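PDB 6IYM: 5-oxopent-3-ene-1,2,5-tricarboxylate decarboxylase from Exiguobacterium antarcticum B7, which is a magnesium-binding member of the fumarylacetoacetate hydrolase family, with two copies of the chain in its assembly. Local coordinates for residues L144-Y150 against T186-P192; R13-G17 against T28-D34; V95-K99 against F168-S173. All blocks are in the same frame, centred on the assembly; numbering follows the deposited sequence.

Contact 1: L144-Y150 against T186-P192; sequences LEHVFGY and TEDAFDP. Unlike the reference sequence in segment 186-192: Ala189 (reference Ser).
A classic beta bulge near the start of strand 147-158, where Phe148 and Gly149 both face Ile130, meets the end of strand 178-186 at Thr186 and the turn that follows it. Gly149 and Thr186 form an antiparallel non-hydrogen-bonded pair; with no side chain on the glycine, Gly149 CA and Thr186 CA approach to 4.2 Å. Beside this pair, Phe148 O accepts a hydrogen bond from Glu187 N at 3.1 Å. The donor stands above the carbonyl plane, 41° out of it, and the N-H is bent away from a straight line. The same oxygen also receives a CA-H...O contact from Thr186.

Glu187 fills the space between this bulge and the 3-10 turn preceding it. Its CB lies 3.4 Å from Val147 O. With CG anti to the backbone N (chi1 -177°), Glu187 CG comes 3.7 Å from Leu144 O, and the bend at chi2 turns the carboxylate toward the Leu144 side chain. The contact thus ties the bulged start of strand 147-158 in the large mixed sheet to the connection leading into the five-stranded one, beside helix 218-225, whose Val218, Val219 and Leu222 touch Tyr150, Leu144 and Val147 respectively.

Tyr150 is sandwiched, with Val147 CG1 over one face of its ring and Phe190 CE2 over the opposite one. The two aromatic planes are inclined at 41°, an oblique pairing in which Tyr150 CD1 comes within 3.4 Å of Phe190 CD2. Pro192 approaches the phenol end, its CG 3.5 Å from Tyr150 OH. At the ring's edge, in its plane, a water lies 2.8 Å from Tyr150 OH; hydrogen-bonded also to Glu187 OE2 and Phe190 O, it links phenol, carboxylate and backbone.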
loop_
_atom_site.group_PDB
_atom_site.type_symbol
_atom_site.label_atom_id
_atom_site.label_comp_id
_atom_site.label_asym_id
_atom_site.label_seq_id
_atom_site.Cartn_x
_atom_site.Cartn_y
_atom_site.Cartn_z
ATOM N N LEU A 144 -17.760 12.777 5.927
ATOM C CA LEU A 144 -16.937 13.587 6.851
ATOM C C LEU A 144 -17.008 12.984 8.255
ATOM O O LEU A 144 -16.060 13.191 9.071
ATOM C CB LEU A 144 -17.431 15.036 6.814
ATOM C CG LEU A 144 -17.094 15.830 5.554
ATOM C CD1 LEU A 144 -17.617 17.262 5.671
ATOM C CD2 LEU A 144 -15.591 15.842 5.305
ATOM N N GLU A 145 -18.065 12.213 8.513
ATOM C CA GLU A 145 -18.208 11.448 9.770
ATOM C C GLU A 145 -17.097 10.387 9.854
ATOM O O GLU A 145 -16.738 10.015 10.971
ATOM C CB GLU A 145 -19.635 10.882 9.868
ATOM C CG GLU A 145 -20.398 11.423 11.064
ATOM C CD GLU A 145 -19.814 11.029 12.416
ATOM O OE1 GLU A 145 -19.236 9.921 12.511
ATOM O OE2 GLU A 145 -19.933 11.827 13.383
ATOM N N HIS A 146 -16.569 9.907 8.726
ATOM C CA HIS A 146 -15.443 8.933 8.721
ATOM C C HIS A 146 -14.062 9.630 8.731
ATOM O O HIS A 146 -13.062 8.920 8.623
ATOM C CB HIS A 146 -15.589 7.976 7.529
ATOM C CG HIS A 146 -16.785 7.093 7.610
ATOM N ND1 HIS A 146 -18.071 7.541 7.293
ATOM C CD2 HIS A 146 -16.903 5.789 7.935
ATOM C CE1 HIS A 146 -18.915 6.541 7.432
ATOM N NE2 HIS A 146 -18.228 5.468 7.825
ATOM N N VAL A 147 -13.991 10.967 8.818
ATOM C CA VAL A 147 -12.702 11.718 8.761
ATOM C C VAL A 147 -12.308 12.065 10.206
ATOM O O VAL A 147 -13.091 12.683 10.931
ATOM C CB VAL A 147 -12.796 12.952 7.831
ATOM C CG1 VAL A 147 -11.538 13.817 7.890
ATOM C CG2 VAL A 147 -13.062 12.567 6.380
ATOM N N PHE A 148 -11.127 11.664 10.642
ATOM C CA PHE A 148 -10.572 12.118 11.939
ATOM C C PHE A 148 -10.077 13.564 11.776
ATOM O O PHE A 148 -10.151 14.357 12.727
ATOM C CB PHE A 148 -9.423 11.217 12.377
ATOM C CG PHE A 148 -8.838 11.600 13.704
ATOM C CD1 PHE A 148 -9.504 11.289 14.884
ATOM C CD2 PHE A 148 -7.634 12.290 13.774
ATOM C CE1 PHE A 148 -8.967 11.641 16.111
ATOM C CE2 PHE A 148 -7.103 12.647 15.006
ATOM C CZ PHE A 148 -7.774 12.327 16.166
ATOM N N GLY A 149 -9.492 13.886 10.616
ATOM C CA GLY A 149 -8.858 15.200 10.419
ATOM C C GLY A 149 -7.994 15.271 9.174
ATOM O O GLY A 149 -8.244 14.506 8.239
ATOM N N TYR A 150 -7.053 16.220 9.162
ATOM C CA TYR A 150 -6.279 16.614 7.962
ATOM C C TYR A 150 -4.843 16.959 8.361
ATOM O O TYR A 150 -4.606 17.433 9.493
ATOM C CB TYR A 150 -6.933 17.798 7.256
ATOM C CG TYR A 150 -8.395 17.667 6.927
ATOM C CD1 TYR A 150 -9.371 18.062 7.832
ATOM C CD2 TYR A 150 -8.805 17.199 5.693
ATOM C CE1 TYR A 150 -10.719 17.964 7.522
ATOM C CE2 TYR A 150 -10.150 17.101 5.367
ATOM C CZ TYR A 150 -11.111 17.486 6.287
ATOM O OH TYR A 150 -12.428 17.382 5.946
ATOM N N THR A 186 -8.250 18.463 13.628
ATOM C CA THR A 186 -9.464 17.613 13.788
ATOM C C THR A 186 -10.512 18.066 12.778
ATOM O O THR A 186 -10.499 19.255 12.369
ATOM C CB THR A 186 -9.976 17.642 15.236
ATOM O OG1 THR A 186 -10.191 19.000 15.608
ATOM C CG2 THR A 186 -9.007 17.033 16.223
ATOM N N GLU A 187 -11.363 17.141 12.355
ATOM C CA GLU A 187 -12.365 17.373 11.280
ATOM C C GLU A 187 -13.258 18.541 11.698
ATOM O O GLU A 187 -13.654 19.335 10.816
ATOM C CB GLU A 187 -13.199 16.117 11.042
ATOM C CG GLU A 187 -14.199 16.248 9.907
ATOM C CD GLU A 187 -15.505 16.920 10.311
ATOM O OE1 GLU A 187 -15.984 16.638 11.429
ATOM O OE2 GLU A 187 -16.032 17.731 9.513
ATOM N N ASP A 188 -13.547 18.616 12.998
ATOM C CA ASP A 188 -14.494 19.578 13.608
ATOM C C ASP A 188 -13.912 20.998 13.510
ATOM O O ASP A 188 -14.703 21.907 13.339
ATOM C CB ASP A 188 -14.832 19.153 15.042
ATOM C CG ASP A 188 -16.317 19.274 15.341
ATOM O OD1 ASP A 188 -17.117 18.877 14.472
ATOM O OD2 ASP A 188 -16.663 19.803 16.420
ATOM N N ALA A 189 -12.581 21.147 13.541
ATOM C CA ALA A 189 -11.826 22.420 13.651
ATOM C C ALA A 189 -11.321 22.907 12.291
ATOM O O ALA A 189 -10.494 23.837 12.280
ATOM C CB ALA A 189 -10.651 22.238 14.581
ATOM N N PHE A 190 -11.760 22.313 11.185
ATOM C CA PHE A 190 -11.117 22.543 9.867
ATOM C C PHE A 190 -12.116 22.311 8.742
ATOM O O PHE A 190 -12.606 21.180 8.674
ATOM C CB PHE A 190 -9.917 21.610 9.712
ATOM C CG PHE A 190 -9.028 21.959 8.554
ATOM C CD1 PHE A 190 -8.035 22.921 8.691
ATOM C CD2 PHE A 190 -9.249 21.404 7.311
ATOM C CE1 PHE A 190 -7.229 23.249 7.611
ATOM C CE2 PHE A 190 -8.443 21.729 6.230
ATOM C CZ PHE A 190 -7.427 22.647 6.384
ATOM N N ASP A 191 -12.375 23.335 7.912
ATOM C CA ASP A 191 -13.200 23.245 6.677
ATOM C C ASP A 191 -12.240 23.256 5.491
ATOM O O ASP A 191 -11.507 24.217 5.292
ATOM C CB ASP A 191 -14.230 24.381 6.605
ATOM C CG ASP A 191 -15.228 24.323 5.445
ATOM O OD1 ASP A 191 -14.959 23.635 4.441
ATOM O OD2 ASP A 191 -16.278 24.984 5.552
ATOM N N PRO A 192 -12.171 22.174 4.694
ATOM C CA PRO A 192 -11.313 22.151 3.506
ATOM C C PRO A 192 -11.841 22.835 2.229
ATOM O O PRO A 192 -11.194 22.683 1.172
ATOM C CB PRO A 192 -11.184 20.631 3.288
ATOM C CG PRO A 192 -12.520 20.094 3.703
ATOM C CD PRO A 192 -12.856 20.892 4.938
HETATM O O HOH W 1 -14.129 18.694 7.678
#

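Contact 2: R13-G17 against T28-D34; sequences RARIG and TPQVYTD
Strand residues Arg15 and Ile16 run past the two ends of segment 28-34, Arg15 CA lying 5.0 Å from Asp34 CA and Ile16 CA 5.2 Å from Thr28 CA. Between them, the polar join is a side chain bound to backbone: Ile16 N donates to Thr28 OG1 at 3.0 Å in a nearly straight bond, 160° at the hydrogen. Thr28 reaches the strand with OG1 anti to its carbonyl carbon (chi1 -45°), and the hydroxyl is also hydrogen-bonded to Asp26 OD1.

Arg15 crosses Thr28 at about a right angle. Its chain, bent at chi3, brings one guanidinium face over the threonine, with Arg15 NH2 3.4 Å from Thr28 CB and 3.6 Å from Pro29 CD. Arg15 NE forms a salt bridge with Asp26 OD2, so one aspartate fixes both the guanidinium and the hydroxyl it overlies. From the adjacent strand position Ile16 supplies the apolar half of the contact. Its CD1 lies against the returning backbone, 3.2 Å from Thr33 O, and more loosely meets Val31 CG2 at 4.4 Å, while Val39 of helix 36-41 touches the same isoleucine.

Tyr32, with positive phi, ends the short helix and turns the chain back toward Ala14, whose O lies 3.7 Å from Asp34 CB. The whole is a beta hairpin, 13-20 with 23-26, followed by a single helical turn folded back against its first strand.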
loop_
_atom_site.group_PDB
_atom_site.type_symbol
_atom_site.label_atom_id
_atom_site.label_comp_id
_atom_site.label_asym_id
_atom_site.label_seq_id
_atom_site.Cartn_x
_atom_site.Cartn_y
_atom_site.Cartn_z
ATOM N N ARG A 13 12.468 9.128 22.040
ATOM C CA ARG A 13 11.224 8.334 22.272
ATOM C C ARG A 13 9.945 9.166 22.072
ATOM O O ARG A 13 9.809 10.265 22.659
ATOM C CB ARG A 13 11.236 7.713 23.672
ATOM C CG ARG A 13 12.015 6.407 23.727
ATOM C CD ARG A 13 11.894 5.659 25.038
ATOM N NE ARG A 13 12.584 6.349 26.119
ATOM C CZ ARG A 13 11.986 6.970 27.123
ATOM N NH1 ARG A 13 10.665 6.996 27.201
ATOM N NH2 ARG A 13 12.713 7.562 28.056
ATOM N N ALA A 14 9.004 8.593 21.319
ATOM C CA ALA A 14 7.729 9.210 20.901
ATOM C C ALA A 14 6.913 9.610 22.131
ATOM O O ALA A 14 6.836 8.807 23.064
ATOM C CB ALA A 14 6.971 8.239 20.027
ATOM N N ARG A 15 6.330 10.816 22.105
ATOM C CA ARG A 15 5.238 11.274 23.004
ATOM C C ARG A 15 4.144 11.928 22.151
ATOM O O ARG A 15 4.392 12.155 20.962
ATOM C CB ARG A 15 5.774 12.234 24.072
ATOM C CG ARG A 15 6.556 11.537 25.177
ATOM C CD ARG A 15 6.854 12.433 26.365
ATOM N NE ARG A 15 5.685 12.699 27.195
ATOM C CZ ARG A 15 5.139 11.844 28.063
ATOM N NH1 ARG A 15 5.647 10.632 28.223
ATOM N NH2 ARG A 15 4.080 12.205 28.772
ATOM N N ILE A 16 2.978 12.217 22.734
ATOM C CA ILE A 16 1.814 12.805 22.016
ATOM C C ILE A 16 1.539 14.179 22.623
ATOM O O ILE A 16 1.601 14.326 23.865
ATOM C CB ILE A 16 0.567 11.897 22.079
ATOM C CG1 ILE A 16 0.751 10.615 21.269
ATOM C CG2 ILE A 16 -0.687 12.642 21.641
ATOM C CD1 ILE A 16 -0.289 9.560 21.586
ATOM N N GLY A 17 1.211 15.131 21.757
ATOM C CA GLY A 17 0.945 16.526 22.130
ATOM C C GLY A 17 -0.242 17.024 21.354
ATOM O O GLY A 17 -0.544 16.409 20.296
ATOM N N THR A 28 -0.057 13.008 26.774
ATOM C CA THR A 28 0.164 11.538 26.750
ATOM C C THR A 28 -0.562 10.898 27.935
ATOM O O THR A 28 -1.295 9.932 27.733
ATOM C CB THR A 28 1.665 11.233 26.663
ATOM O OG1 THR A 28 2.178 12.124 25.671
ATOM C CG2 THR A 28 1.991 9.796 26.321
ATOM N N PRO A 29 -0.378 11.395 29.191
ATOM C CA PRO A 29 -1.022 10.805 30.366
ATOM C C PRO A 29 -2.544 10.623 30.267
ATOM O O PRO A 29 -3.000 9.526 30.545
ATOM C CB PRO A 29 -0.675 11.790 31.497
ATOM C CG PRO A 29 0.664 12.361 31.078
ATOM C CD PRO A 29 0.538 12.486 29.570
ATOM N N GLN A 30 -3.302 11.653 29.882
ATOM C CA GLN A 30 -4.794 11.558 29.835
ATOM C C GLN A 30 -5.238 10.526 28.792
ATOM O O GLN A 30 -6.278 9.889 29.036
ATOM C CB GLN A 30 -5.479 12.888 29.519
ATOM C CG GLN A 30 -5.790 13.737 30.744
ATOM C CD GLN A 30 -4.891 14.945 30.811
ATOM O OE1 GLN A 30 -3.664 14.827 30.770
ATOM N NE2 GLN A 30 -5.502 16.120 30.895
ATOM N N VAL A 31 -4.495 10.374 27.686
ATOM C CA VAL A 31 -4.911 9.556 26.502
ATOM C C VAL A 31 -4.305 8.139 26.584
ATOM O O VAL A 31 -4.765 7.274 25.816
ATOM C CB VAL A 31 -4.588 10.266 25.167
ATOM C CG1 VAL A 31 -5.196 11.655 25.107
ATOM C CG2 VAL A 31 -3.103 10.340 24.866
ATOM N N TYR A 32 -3.333 7.897 27.474
ATOM C CA TYR A 32 -2.837 6.542 27.864
ATOM C C TYR A 32 -2.257 5.800 26.653
ATOM O O TYR A 32 -2.555 4.608 26.482
ATOM C CB TYR A 32 -3.942 5.699 28.521
ATOM C CG TYR A 32 -4.526 6.306 29.770
ATOM C CD1 TYR A 32 -3.815 6.312 30.961
ATOM C CD2 TYR A 32 -5.774 6.911 29.757
ATOM C CE1 TYR A 32 -4.326 6.903 32.105
ATOM C CE2 TYR A 32 -6.302 7.503 30.895
ATOM C CZ TYR A 32 -5.576 7.497 32.074
ATOM O OH TYR A 32 -6.087 8.077 33.198
ATOM N N THR A 33 -1.415 6.464 25.860
ATOM C CA THR A 33 -0.631 5.826 24.773
ATOM C C THR A 33 0.366 6.833 24.189
ATOM O O THR A 33 0.142 8.035 24.370
ATOM C CB THR A 33 -1.571 5.246 23.709
ATOM O OG1 THR A 33 -0.754 4.727 22.660
ATOM C CG2 THR A 33 -2.557 6.252 23.164
ATOM N N ASP A 34 1.417 6.334 23.530
ATOM C CA ASP A 34 2.406 7.120 22.731
ATOM C C ASP A 34 2.174 6.944 21.210
ATOM O O ASP A 34 3.055 7.379 20.411
ATOM C CB ASP A 34 3.828 6.665 23.061
ATOM C CG ASP A 34 3.987 5.196 22.719
ATOM O OD1 ASP A 34 2.966 4.498 22.830
ATOM O OD2 ASP A 34 5.095 4.783 22.284
#

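Contact 3: V95-K99 against F168-S173; sequences VLFTK and FFRGKS
Phe97 is the first residue of strand 96-99 to touch segment 168-173, in the fumarylacetoacetate hydrolase fold, beside the site where Glu124, Glu126 and Asp155 hold the magnesium ion. Phe97 and Phe168 make a T-shaped (edge-to-face) pair: the edge of Phe168 points at the face of Phe97, with centroids 5.3 Å apart and planes at 76°. The nearest atoms are Phe97 CE1 and Phe168 CD2, at 3.8 Å. Phe168 is anchored in turn by its backbone N, hydrogen-bonded to Gln167 OE1 of the second subunit.

Thr98 presents its carbonyl to another ring, Thr98 O lying near the plane at the edge of Phe169, 3.7 Å from Phe169 CD1. Its hydroxyl is bonded to Asn71 ND2 of its own chain and to Thr98 OG1 of the second subunit, which places this part of the strand at the dimer interface.

Lys99 bends at chi3 and chi4 (87° and 72°), curling its amine back: Lys99 NZ donates to Lys172 O at 2.8 Å, in the carbonyl plane and on a lone pair. Lys99 NZ also forms a salt bridge with Asp155 OD1 and a hydrogen bond with Phe177 O, while Lys172 NZ is hydrogen-bonded to Asp155 OD2. The two lysines thus share both oxygens of one metal-binding carboxylate; Lys99 NZ and Lys172 NZ lie 5.7 Å apart. Ser173 OG, hydrogen-bonded to Ala100 N, lies 3.4 Å from Lys99 CA.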
loop_
_atom_site.group_PDB
_atom_site.type_symbol
_atom_site.label_atom_id
_atom_site.label_comp_id
_atom_site.label_asym_id
_atom_site.label_seq_id
_atom_site.Cartn_x
_atom_site.Cartn_y
_atom_site.Cartn_z
ATOM N N VAL A 95 -7.661 9.494 -10.965
ATOM C CA VAL A 95 -6.426 8.666 -11.015
ATOM C C VAL A 95 -6.042 8.391 -9.559
ATOM O O VAL A 95 -6.092 9.363 -8.748
ATOM C CB VAL A 95 -5.312 9.394 -11.803
ATOM C CG1 VAL A 95 -3.958 8.712 -11.690
ATOM C CG2 VAL A 95 -5.680 9.560 -13.270
ATOM N N LEU A 96 -5.785 7.120 -9.220
ATOM C CA LEU A 96 -5.443 6.693 -7.839
ATOM C C LEU A 96 -4.179 5.845 -7.900
ATOM O O LEU A 96 -4.113 5.024 -8.760
ATOM C CB LEU A 96 -6.601 5.904 -7.220
ATOM C CG LEU A 96 -7.747 6.757 -6.682
ATOM C CD1 LEU A 96 -8.940 5.899 -6.280
ATOM C CD2 LEU A 96 -7.294 7.605 -5.497
ATOM N N PHE A 97 -3.207 6.102 -7.026
ATOM C CA PHE A 97 -1.970 5.291 -6.863
ATOM C C PHE A 97 -1.509 5.405 -5.405
ATOM O O PHE A 97 -2.138 6.163 -4.621
ATOM C CB PHE A 97 -0.895 5.747 -7.849
ATOM C CG PHE A 97 -0.703 7.232 -7.825
ATOM C CD1 PHE A 97 -1.459 8.050 -8.642
ATOM C CD2 PHE A 97 0.201 7.805 -6.946
ATOM C CE1 PHE A 97 -1.301 9.426 -8.598
ATOM C CE2 PHE A 97 0.349 9.180 -6.896
ATOM C CZ PHE A 97 -0.402 9.987 -7.721
ATOM N N THR A 98 -0.444 4.694 -5.026
ATOM C CA THR A 98 -0.024 4.658 -3.606
ATOM C C THR A 98 1.456 4.993 -3.450
ATOM O O THR A 98 2.230 4.974 -4.448
ATOM C CB THR A 98 -0.366 3.294 -3.004
ATOM O OG1 THR A 98 0.482 2.295 -3.577
ATOM C CG2 THR A 98 -1.817 2.946 -3.210
ATOM N N LYS A 99 1.823 5.259 -2.206
ATOM C CA LYS A 99 3.221 5.443 -1.751
ATOM C C LYS A 99 3.470 4.469 -0.604
ATOM O O LYS A 99 2.680 4.512 0.333
ATOM C CB LYS A 99 3.431 6.872 -1.259
ATOM C CG LYS A 99 3.398 7.920 -2.363
ATOM C CD LYS A 99 3.313 9.305 -1.801
ATOM C CE LYS A 99 4.681 9.888 -1.491
ATOM N NZ LYS A 99 5.419 10.223 -2.740
ATOM N N PHE A 168 2.932 4.768 -11.313
ATOM C CA PHE A 168 3.612 5.845 -10.542
ATOM C C PHE A 168 4.285 5.292 -9.276
ATOM O O PHE A 168 5.207 5.957 -8.781
ATOM C CB PHE A 168 2.633 6.988 -10.264
ATOM C CG PHE A 168 2.141 7.705 -11.495
ATOM C CD1 PHE A 168 2.772 7.559 -12.719
ATOM C CD2 PHE A 168 1.057 8.552 -11.410
ATOM C CE1 PHE A 168 2.302 8.215 -13.844
ATOM C CE2 PHE A 168 0.594 9.223 -12.529
ATOM C CZ PHE A 168 1.220 9.056 -13.745
ATOM N N PHE A 169 3.892 4.099 -8.814
ATOM C CA PHE A 169 4.226 3.511 -7.491
ATOM C C PHE A 169 5.705 3.675 -7.140
ATOM O O PHE A 169 6.011 4.271 -6.108
ATOM C CB PHE A 169 3.935 2.009 -7.446
ATOM C CG PHE A 169 4.428 1.360 -6.179
ATOM C CD1 PHE A 169 3.939 1.756 -4.951
ATOM C CD2 PHE A 169 5.394 0.375 -6.212
ATOM C CE1 PHE A 169 4.401 1.161 -3.788
ATOM C CE2 PHE A 169 5.844 -0.223 -5.051
ATOM C CZ PHE A 169 5.358 0.175 -3.844
ATOM N N ARG A 170 6.595 3.119 -7.954
ATOM C CA ARG A 170 8.046 3.073 -7.656
ATOM C C ARG A 170 8.599 4.504 -7.572
ATOM O O ARG A 170 9.254 4.796 -6.587
ATOM C CB ARG A 170 8.832 2.248 -8.682
ATOM C CG ARG A 170 10.317 2.193 -8.353
ATOM C CD ARG A 170 11.078 0.989 -8.895
ATOM N NE ARG A 170 12.498 1.319 -8.914
ATOM C CZ ARG A 170 13.279 1.344 -7.852
ATOM N NH1 ARG A 170 12.820 1.036 -6.649
ATOM N NH2 ARG A 170 14.542 1.688 -7.990
ATOM N N GLY A 171 8.359 5.339 -8.579
ATOM C CA GLY A 171 8.908 6.709 -8.640
ATOM C C GLY A 171 8.384 7.600 -7.520
ATOM O O GLY A 171 8.969 8.683 -7.341
ATOM N N LYS A 172 7.359 7.162 -6.765
ATOM C CA LYS A 172 6.775 7.930 -5.627
ATOM C C LYS A 172 7.125 7.288 -4.281
ATOM O O LYS A 172 6.721 7.844 -3.251
ATOM C CB LYS A 172 5.265 8.078 -5.827
ATOM C CG LYS A 172 4.928 9.004 -6.987
ATOM C CD LYS A 172 3.485 9.313 -7.214
ATOM C CE LYS A 172 3.286 10.362 -8.299
ATOM N NZ LYS A 172 3.193 11.748 -7.769
ATOM N N SER A 173 7.858 6.171 -4.281
ATOM C CA SER A 173 7.939 5.269 -3.115
ATOM C C SER A 173 9.376 5.011 -2.640
ATOM O O SER A 173 9.528 4.270 -1.631
ATOM C CB SER A 173 7.188 4.002 -3.421
ATOM O OG SER A 173 5.822 4.301 -3.629
#

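How the contacts relate
All three contacts reach the same large mixed sheet, yet each uses it differently. Contact 3 is the buried one, beside the magnesium site and within reach of the second subunit; its chemistry joins ring packing to lysines directed at a metal-binding aspartate. Contacts 1 and 2 are only partly buried and are touched by no other protein chain of the assembly. Contact 1 combines backbone pairing, oblique aromatic and proline packing and a bridging water, whereas contact 2 rests on a threonine hydroxyl and an arginine steadied by Asp26. The segments of contacts 1 and 3 alternate along the chain, while contact 2 closes before either opens, about 32 Å from contact 3 between centres.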